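Local atomic coordinates of carbohydrate oxidase (Microdochium nivale, PDB entry 3RJA), a protein that oxidises the C1 hydroxyl of mono-, oligo- and polysaccharides to the corresponding lactone, using FAD as cofactor and reducing molecular oxygen to hydrogen peroxide. Residues A[156-161]-A[378-383]; A[181-186]-A[455-460]; A[370-375]-A[443-448]. All coordinates share one frame; numbering follows the deposited sequence.

Contact 1 (A[156-161]-A[378-383]); sequences AVDSVV and PHRDKL
Arg-380 grips Asp-158 end-on through NH1 and NH2 in a two-bond salt bridge that ties the FAD-binding domain, just ahead of strand 160-166, to the loop leading into strand 384-392 of the eight-stranded antiparallel sheet. The two side chains arrive from opposite directions, and each of the two terminal guanidinium nitrogens takes its own carboxylate oxygen on the syn lone pair. The bond from Arg-380 NH1 to Asp-158 OD2 is 2.8 Å long and close to straight, with 170° at the hydrogen. Its neighbour, from Arg-380 NH2 to Asp-158 OD1, is also 2.8 Å but more bent, at 147°. The carboxylate and guanidinium planes are 26° apart, which fits this unevenness: OD2 lies in the guanidinium plane, whereas OD1 is tilted out of it.

The backbones stay far apart, and nearly all of the reach belongs to the arginine. Its chain bends at chi2 and then runs extended through chi3, which carries the guanidinium group from the type I turn of residues 379 to 382 over to the aspartate. The methyl CG1 of Val-157 approaches the guanidinium obliquely, 4.0 Å from Arg-380 NH2.

Both groups have further partners that fix their rotation. Arg-380 NH1 also bonds to Val-367 O and NH2 to Thr-375 OG1, while Asp-158 OD2 accepts from Leu-155 N as well. The arginine is buried, and the carboxylate probably balances its charge. On the aspartate's own segment the turn is drawn closed by Ala-156 O, which accepts both Ser-159 N, at 3.0 Å, and Ser-159 OG, at 2.8 Å.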
loop_
_atom_site.group_PDB
_atom_site.type_symbol
_atom_site.label_atom_id
_atom_site.label_comp_id
_atom_site.label_asym_id
_atom_site.label_seq_id
_atom_site.Cartn_x
_atom_site.Cartn_y
_atom_site.Cartn_z
ATOM N N ALA A 156 -8.730 0.546 1.040
ATOM C CA ALA A 156 -9.008 -0.728 0.388
ATOM C C ALA A 156 -9.422 -1.746 1.448
ATOM O O ALA A 156 -10.413 -2.440 1.275
ATOM C CB ALA A 156 -7.784 -1.224 -0.432
ATOM N N VAL A 157 -8.672 -1.802 2.546
ATOM C CA VAL A 157 -8.962 -2.711 3.651
ATOM C C VAL A 157 -10.391 -2.552 4.217
ATOM O O VAL A 157 -10.990 -3.529 4.661
ATOM C CB VAL A 157 -7.885 -2.647 4.780
ATOM C CG1 VAL A 157 -7.999 -1.377 5.632
ATOM C CG2 VAL A 157 -7.967 -3.876 5.675
ATOM N N ASP A 158 -10.923 -1.334 4.178
ATOM C CA ASP A 158 -12.268 -1.066 4.673
ATOM C C ASP A 158 -13.391 -1.662 3.792
ATOM O O ASP A 158 -14.519 -1.759 4.241
ATOM C CB ASP A 158 -12.443 0.440 4.871
ATOM C CG ASP A 158 -11.508 0.996 5.947
ATOM O OD1 ASP A 158 -11.259 0.262 6.946
ATOM O OD2 ASP A 158 -11.012 2.148 5.773
ATOM N N SER A 159 -13.086 -2.081 2.563
ATOM C CA SER A 159 -14.070 -2.807 1.751
ATOM C C SER A 159 -14.173 -4.305 2.127
ATOM O O SER A 159 -15.068 -4.992 1.683
ATOM C CB SER A 159 -13.701 -2.696 0.252
ATOM O OG SER A 159 -12.636 -3.581 -0.028
ATOM N N VAL A 160 -13.223 -4.808 2.907
ATOM C CA VAL A 160 -13.140 -6.238 3.185
ATOM C C VAL A 160 -14.219 -6.650 4.189
ATOM O O VAL A 160 -14.237 -6.165 5.337
ATOM C CB VAL A 160 -11.720 -6.641 3.719
ATOM C CG1 VAL A 160 -11.644 -8.132 4.032
ATOM C CG2 VAL A 160 -10.587 -6.213 2.732
ATOM N N VAL A 161 -15.115 -7.530 3.759
ATOM C CA VAL A 161 -16.178 -8.067 4.639
ATOM C C VAL A 161 -15.977 -9.553 4.932
ATOM O O VAL A 161 -16.678 -10.124 5.774
ATOM C CB VAL A 161 -17.610 -7.815 4.092
ATOM C CG1 VAL A 161 -17.860 -6.308 3.991
ATOM C CG2 VAL A 161 -17.831 -8.511 2.705
ATOM N N PRO A 378 -3.342 0.618 12.197
ATOM C CA PRO A 378 -3.066 1.426 13.412
ATOM C C PRO A 378 -2.930 2.917 13.188
ATOM O O PRO A 378 -2.506 3.634 14.111
ATOM C CB PRO A 378 -1.669 0.942 13.822
ATOM C CG PRO A 378 -0.999 0.604 12.455
ATOM C CD PRO A 378 -2.099 0.302 11.465
ATOM N N HIS A 379 -3.241 3.393 11.988
ATOM C CA HIS A 379 -2.945 4.790 11.665
ATOM C C HIS A 379 -4.194 5.680 11.639
ATOM O O HIS A 379 -4.179 6.753 11.025
ATOM C CB HIS A 379 -2.236 4.889 10.312
ATOM C CG HIS A 379 -1.043 4.005 10.184
ATOM N ND1 HIS A 379 0.084 4.151 10.969
ATOM C CD2 HIS A 379 -0.788 2.977 9.337
ATOM C CE1 HIS A 379 0.985 3.247 10.614
ATOM N NE2 HIS A 379 0.482 2.526 9.618
ATOM N N ARG A 380 -5.283 5.222 12.264
ATOM C CA ARG A 380 -6.568 5.967 12.157
ATOM C C ARG A 380 -6.514 7.356 12.821
ATOM O O ARG A 380 -7.379 8.202 12.569
ATOM C CB ARG A 380 -7.732 5.149 12.758
ATOM C CG ARG A 380 -7.921 3.750 12.145
ATOM C CD ARG A 380 -8.347 3.737 10.645
ATOM N NE ARG A 380 -8.571 2.358 10.225
ATOM C CZ ARG A 380 -9.168 1.945 9.095
ATOM N NH1 ARG A 380 -9.697 2.807 8.213
ATOM N NH2 ARG A 380 -9.251 0.629 8.859
ATOM N N ASP A 381 -5.521 7.561 13.703
ATOM C CA ASP A 381 -5.381 8.815 14.445
ATOM C C ASP A 381 -4.293 9.662 13.811
ATOM O O ASP A 381 -3.722 10.544 14.462
ATOM C CB ASP A 381 -5.044 8.541 15.928
ATOM C CG ASP A 381 -3.791 7.678 16.103
ATOM O OD1 ASP A 381 -3.291 7.073 15.104
ATOM O OD2 ASP A 381 -3.281 7.597 17.245
ATOM N N LYS A 382 -3.956 9.346 12.562
ATOM C CA LYS A 382 -2.906 10.089 11.820
ATOM C C LYS A 382 -3.506 10.866 10.669
ATOM O O LYS A 382 -4.206 10.296 9.825
ATOM C CB LYS A 382 -1.803 9.162 11.281
ATOM C CG LYS A 382 -1.224 8.151 12.313
ATOM C CD LYS A 382 -0.690 8.861 13.597
ATOM C CE LYS A 382 0.280 7.998 14.411
ATOM N NZ LYS A 382 -0.401 6.850 15.056
ATOM N N LEU A 383 -3.213 12.161 10.630
ATOM C CA LEU A 383 -3.705 13.044 9.603
ATOM C C LEU A 383 -2.920 12.870 8.307
ATOM O O LEU A 383 -3.517 12.822 7.208
ATOM C CB LEU A 383 -3.652 14.532 10.076
ATOM C CG LEU A 383 -4.333 15.507 9.109
ATOM C CD1 LEU A 383 -5.086 16.616 9.839
ATOM C CD2 LEU A 383 -3.352 16.107 8.103
#

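Contact 2 (A[181-186]-A[455-460]); sequences ADLFWG and AKFDPT
Leu-183 and Phe-457 make the apolar half of this helix-to-helix contact. The leucine comes over one face of the ring: CD1 stands 4.2 Å from the centroid of the Phe-457 ring and only 9° off its normal, a CH-pi contact. Leu-183 CB reaches the ring's far end, 3.9 Å from Phe-457 CZ. The leucine's CG is anti to the backbone N (chi1 178°), a setting that carries the branch out over the ring. Across the opposite face lies Lys-456 CG, offset toward the rim, and the phenyl group is thus held between its own neighbour and the leucine.

The charged half lies beside it. Lys-456 is fully extended and crosses the aspartate side chain at about a right angle, delivering NZ to the syn lone pair of Asp-182 OD2 in a salt bridge of 2.7 Å. Asp-182 OD2 also sits at the edge of the phenyl ring, 3.8 Å from Phe-457 CE2, where the ring hydrogens present a weakly positive rim.

A water completes the polar side. It donates to Asp-182 OD1, at 2.6 Å, and accepts from Lys-456 NZ, at 3.1 Å, closing a small ring of bonds with the direct ion pair.

In the fold, the contact joins the first turn of helix 181-190 to the last turn of helix 447-457. Leu-183 also packs against Val-173 and Ala-175 of strand 172-176, Asp-182 touches Leu-453 one turn back along helix 447-457, and Phe-457 leans on Leu-167 in the loop between strands 160-166 and 172-176.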
loop_
_atom_site.group_PDB
_atom_site.type_symbol
_atom_site.label_atom_id
_atom_site.label_comp_id
_atom_site.label_asym_id
_atom_site.label_seq_id
_atom_site.Cartn_x
_atom_site.Cartn_y
_atom_site.Cartn_z
ATOM N N ALA A 181 -13.503 -13.764 14.088
ATOM C CA ALA A 181 -13.407 -12.300 14.087
ATOM C C ALA A 181 -12.035 -11.774 14.550
ATOM O O ALA A 181 -11.609 -10.676 14.129
ATOM C CB ALA A 181 -14.593 -11.646 14.880
ATOM N N ASP A 182 -11.332 -12.583 15.358
ATOM C CA ASP A 182 -9.985 -12.264 15.782
ATOM C C ASP A 182 -8.982 -12.359 14.620
ATOM O O ASP A 182 -8.110 -11.474 14.466
ATOM C CB ASP A 182 -9.529 -13.104 17.001
ATOM C CG ASP A 182 -9.557 -14.644 16.755
ATOM O OD1 ASP A 182 -10.325 -15.176 15.899
ATOM O OD2 ASP A 182 -8.815 -15.329 17.469
ATOM N N LEU A 183 -9.119 -13.412 13.805
ATOM C CA LEU A 183 -8.295 -13.579 12.611
ATOM C C LEU A 183 -8.601 -12.446 11.633
ATOM O O LEU A 183 -7.682 -11.823 11.088
ATOM C CB LEU A 183 -8.570 -14.924 11.944
ATOM C CG LEU A 183 -7.828 -15.244 10.644
ATOM C CD1 LEU A 183 -6.317 -15.040 10.780
ATOM C CD2 LEU A 183 -8.138 -16.685 10.197
ATOM N N PHE A 184 -9.895 -12.199 11.439
ATOM C CA PHE A 184 -10.418 -11.132 10.573
ATOM C C PHE A 184 -9.787 -9.768 10.909
ATOM O O PHE A 184 -9.386 -9.004 10.009
ATOM C CB PHE A 184 -11.951 -11.078 10.707
ATOM C CG PHE A 184 -12.634 -10.263 9.656
ATOM C CD1 PHE A 184 -12.442 -10.543 8.299
ATOM C CD2 PHE A 184 -13.476 -9.234 10.013
ATOM C CE1 PHE A 184 -13.069 -9.788 7.323
ATOM C CE2 PHE A 184 -14.114 -8.479 9.054
ATOM C CZ PHE A 184 -13.937 -8.774 7.707
ATOM N N TRP A 185 -9.683 -9.484 12.204
ATOM C CA TRP A 185 -9.104 -8.236 12.696
ATOM C C TRP A 185 -7.632 -8.106 12.256
ATOM O O TRP A 185 -7.218 -7.064 11.714
ATOM C CB TRP A 185 -9.223 -8.202 14.237
ATOM C CG TRP A 185 -8.753 -6.937 14.896
ATOM C CD1 TRP A 185 -9.502 -5.821 15.142
ATOM C CD2 TRP A 185 -7.439 -6.652 15.402
ATOM N NE1 TRP A 185 -8.741 -4.869 15.776
ATOM C CE2 TRP A 185 -7.476 -5.348 15.958
ATOM C CE3 TRP A 185 -6.241 -7.379 15.470
ATOM C CZ2 TRP A 185 -6.355 -4.750 16.578
ATOM C CZ3 TRP A 185 -5.116 -6.783 16.111
ATOM C CH2 TRP A 185 -5.183 -5.480 16.622
ATOM N N GLY A 186 -6.854 -9.176 12.478
ATOM C CA GLY A 186 -5.468 -9.226 12.040
ATOM C C GLY A 186 -5.292 -9.166 10.536
ATOM O O GLY A 186 -4.349 -8.537 10.048
ATOM N N ALA A 455 0.903 -15.648 17.911
ATOM C CA ALA A 455 1.179 -16.852 18.702
ATOM C C ALA A 455 0.031 -17.846 18.470
ATOM O O ALA A 455 0.265 -19.045 18.372
ATOM C CB ALA A 455 1.334 -16.513 20.231
ATOM N N LYS A 456 -1.197 -17.342 18.354
ATOM C CA LYS A 456 -2.340 -18.212 18.077
ATOM C C LYS A 456 -2.345 -18.851 16.673
ATOM O O LYS A 456 -2.612 -20.051 16.540
ATOM C CB LYS A 456 -3.654 -17.480 18.287
ATOM C CG LYS A 456 -4.904 -18.381 18.016
ATOM C CD LYS A 456 -6.211 -17.749 18.480
ATOM C CE LYS A 456 -7.376 -18.632 18.095
ATOM N NZ LYS A 456 -8.638 -17.852 18.356
ATOM N N PHE A 457 -2.093 -18.048 15.636
ATOM C CA PHE A 457 -2.250 -18.526 14.253
ATOM C C PHE A 457 -0.989 -18.973 13.550
ATOM O O PHE A 457 -1.053 -19.853 12.703
ATOM C CB PHE A 457 -3.043 -17.516 13.394
ATOM C CG PHE A 457 -4.506 -17.541 13.702
ATOM C CD1 PHE A 457 -5.294 -18.613 13.272
ATOM C CD2 PHE A 457 -5.080 -16.555 14.512
ATOM C CE1 PHE A 457 -6.664 -18.677 13.599
ATOM C CE2 PHE A 457 -6.440 -16.600 14.847
ATOM C CZ PHE A 457 -7.238 -17.654 14.405
ATOM N N ASP A 458 0.142 -18.346 13.867
ATOM C CA ASP A 458 1.422 -18.762 13.285
ATOM C C ASP A 458 2.512 -18.912 14.352
ATOM O O ASP A 458 3.540 -18.247 14.277
ATOM C CB ASP A 458 1.856 -17.815 12.149
ATOM C CG ASP A 458 3.025 -18.373 11.325
ATOM O OD1 ASP A 458 3.290 -19.602 11.397
ATOM O OD2 ASP A 458 3.669 -17.573 10.599
ATOM N N PRO A 459 2.304 -19.813 15.337
ATOM C CA PRO A 459 3.285 -19.920 16.432
ATOM C C PRO A 459 4.662 -20.440 15.993
ATOM O O PRO A 459 5.670 -20.116 16.636
ATOM C CB PRO A 459 2.601 -20.879 17.426
ATOM C CG PRO A 459 1.686 -21.709 16.553
ATOM C CD PRO A 459 1.157 -20.717 15.556
ATOM N N THR A 460 4.739 -21.175 14.886
ATOM C CA THR A 460 6.058 -21.608 14.431
ATOM C C THR A 460 6.701 -20.621 13.448
ATOM O O THR A 460 7.744 -20.913 12.860
ATOM C CB THR A 460 6.050 -23.013 13.831
ATOM O OG1 THR A 460 5.387 -22.979 12.562
ATOM C CG2 THR A 460 5.358 -24.032 14.791
HETATM O O HOH W 1 -10.506 -17.795 15.904
#

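Contact 3 (A[370-375]-A[443-448]); sequences VTNAET and YGENLA
Asn-446 and Asn-372 link the start of helix 447-457, in the berberine-like region, to the long loop between strands 352-359 and 384-392 of the eight-stranded antiparallel sheet. The tight side lies around the buried Asn-446. Its ND2 donates to Asn-372 O at 2.9 Å, with 155° at the hydrogen; the acceptor lies in the amide plane, although the donor is somewhat off the carbonyl plane. Thr-375 O comes within 3.2 Å of the same nitrogen, and ND2 also bonds to Ala-376 O, so the amide is pushed into a pocket of backbone carbonyls where the loop turns. CG is set beside the backbone N (chi1 -73°), which points the side chain toward the loop. A leucine in place of Asn-446 would probably leave the carbonyl of Asn-372 without this donor and press apolar carbons against a cluster of oxygens.

The outer side belongs to the solvent-exposed Glu-445. Its chain runs extended beyond CG and crosses the asparagine obliquely, with the carboxylate and the Asn-372 amide turned 72° apart. Asn-372 ND2 donates to Glu-445 OE1 at 2.9 Å, but meets it from well above the carboxylate plane. The carboxylate also lies against the asparagine's methylene, CD being 3.5 Å from Asn-372 CB.

Asn-372 thus works on both sides: its backbone oxygen serves the buried amide and its side chain the glutamate. That side chain is also tied to its own loop: ND2 has a weak second bond to Asp-381 OD1, and Asn-372 OD1, the amide's oxygen, accepts from Arg-380 N at 2.9 Å.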
loop_
_atom_site.group_PDB
_atom_site.type_symbol
_atom_site.label_atom_id
_atom_site.label_comp_id
_atom_site.label_asym_id
_atom_site.label_seq_id
_atom_site.Cartn_x
_atom_site.Cartn_y
_atom_site.Cartn_z
ATOM N N VAL A 370 -13.266 4.656 10.912
ATOM C CA VAL A 370 -12.922 3.433 11.612
ATOM C C VAL A 370 -11.902 3.818 12.685
ATOM O O VAL A 370 -11.019 4.649 12.441
ATOM C CB VAL A 370 -12.374 2.368 10.644
ATOM C CG1 VAL A 370 -12.015 1.067 11.372
ATOM C CG2 VAL A 370 -13.394 2.081 9.520
ATOM N N THR A 371 -12.021 3.268 13.892
ATOM C CA THR A 371 -10.998 3.580 14.910
ATOM C C THR A 371 -9.845 2.577 14.874
ATOM O O THR A 371 -9.959 1.507 14.288
ATOM C CB THR A 371 -11.573 3.529 16.321
ATOM O OG1 THR A 371 -11.864 2.165 16.646
ATOM C CG2 THR A 371 -12.875 4.387 16.446
ATOM N N ASN A 372 -8.761 2.896 15.559
ATOM C CA ASN A 372 -7.664 1.948 15.698
ATOM C C ASN A 372 -8.013 0.598 16.335
ATOM O O ASN A 372 -7.349 -0.391 16.045
ATOM C CB ASN A 372 -6.518 2.595 16.467
ATOM C CG ASN A 372 -5.640 3.456 15.577
ATOM O OD1 ASN A 372 -5.615 3.283 14.338
ATOM N ND2 ASN A 372 -4.898 4.388 16.198
ATOM N N ALA A 373 -9.018 0.567 17.213
ATOM C CA ALA A 373 -9.415 -0.667 17.898
ATOM C C ALA A 373 -10.145 -1.613 16.962
ATOM O O ALA A 373 -10.183 -2.807 17.214
ATOM C CB ALA A 373 -10.349 -0.344 19.143
ATOM N N GLU A 374 -10.740 -1.073 15.898
ATOM C CA GLU A 374 -11.673 -1.835 15.060
ATOM C C GLU A 374 -11.082 -2.786 13.996
ATOM O O GLU A 374 -11.753 -3.722 13.575
ATOM C CB GLU A 374 -12.723 -0.902 14.431
ATOM C CG GLU A 374 -13.624 -0.238 15.489
ATOM C CD GLU A 374 -14.754 0.551 14.860
ATOM O OE1 GLU A 374 -14.498 1.485 14.079
ATOM O OE2 GLU A 374 -15.917 0.217 15.131
ATOM N N THR A 375 -9.848 -2.519 13.563
ATOM C CA THR A 375 -9.116 -3.383 12.635
ATOM C C THR A 375 -7.649 -3.291 13.043
ATOM O O THR A 375 -7.276 -2.434 13.864
ATOM C CB THR A 375 -9.263 -2.937 11.132
ATOM O OG1 THR A 375 -8.484 -1.760 10.882
ATOM C CG2 THR A 375 -10.712 -2.669 10.743
ATOM N N TYR A 443 2.877 -0.872 13.519
ATOM C CA TYR A 443 1.630 -1.319 14.118
ATOM C C TYR A 443 1.160 -0.578 15.387
ATOM O O TYR A 443 0.090 -0.863 15.858
ATOM C CB TYR A 443 1.654 -2.832 14.344
ATOM C CG TYR A 443 1.809 -3.625 13.062
ATOM C CD1 TYR A 443 0.849 -3.536 12.036
ATOM C CD2 TYR A 443 2.935 -4.433 12.853
ATOM C CE1 TYR A 443 1.011 -4.259 10.824
ATOM C CE2 TYR A 443 3.097 -5.137 11.656
ATOM C CZ TYR A 443 2.134 -5.047 10.659
ATOM O OH TYR A 443 2.295 -5.769 9.507
ATOM N N GLY A 444 1.957 0.356 15.912
ATOM C CA GLY A 444 1.485 1.313 16.933
ATOM C C GLY A 444 0.769 0.648 18.096
ATOM O O GLY A 444 1.280 -0.331 18.671
ATOM N N GLU A 445 -0.430 1.137 18.405
ATOM C CA GLU A 445 -1.182 0.656 19.586
ATOM C C GLU A 445 -1.729 -0.772 19.407
ATOM O O GLU A 445 -2.206 -1.377 20.362
ATOM C CB GLU A 445 -2.310 1.641 19.974
ATOM C CG GLU A 445 -3.425 1.818 18.911
ATOM C CD GLU A 445 -4.575 2.726 19.359
ATOM O OE1 GLU A 445 -4.585 3.931 19.021
ATOM O OE2 GLU A 445 -5.498 2.227 20.026
ATOM N N ASN A 446 -1.656 -1.311 18.183
ATOM C CA ASN A 446 -2.214 -2.642 17.907
ATOM C C ASN A 446 -1.196 -3.786 17.952
ATOM O O ASN A 446 -1.562 -4.958 17.820
ATOM C CB ASN A 446 -2.934 -2.633 16.558
ATOM C CG ASN A 446 -4.257 -1.885 16.609
ATOM O OD1 ASN A 446 -4.893 -1.800 17.671
ATOM N ND2 ASN A 446 -4.694 -1.350 15.460
ATOM N N LEU A 447 0.079 -3.455 18.105
ATOM C CA LEU A 447 1.140 -4.467 18.099
ATOM C C LEU A 447 0.970 -5.585 19.145
ATOM O O LEU A 447 1.124 -6.769 18.818
ATOM C CB LEU A 447 2.519 -3.819 18.247
ATOM C CG LEU A 447 3.705 -4.804 18.272
ATOM C CD1 LEU A 447 3.777 -5.667 17.011
ATOM C CD2 LEU A 447 5.022 -4.107 18.488
ATOM N N ALA A 448 0.677 -5.215 20.393
ATOM C CA ALA A 448 0.545 -6.226 21.457
ATOM C C ALA A 448 -0.562 -7.237 21.139
ATOM O O ALA A 448 -0.366 -8.432 21.294
ATOM C CB ALA A 448 0.311 -5.565 22.854
#

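How the contacts relate
Contacts 1 and 3 are buried and about 10 Å apart between centres; contact 2 lies farther out and only partly covered. Contacts 1 and 3 share the loop before strand 384-392. Contacts 2 and 3 both use helix 447-457, at opposite ends, and Trp-185 connects them by bonding through NE1 to Ala-373 O. Between contacts 1 and 2, Phe-184 packs on the backbone of Val-160 and Val-161. Chemistry follows place: a two-bond salt bridge inside, amide bonds at the loop, one to a backbone carbonyl and one to an exposed carboxylate, and an aromatic contact beside a water-bridged ion pair farther out.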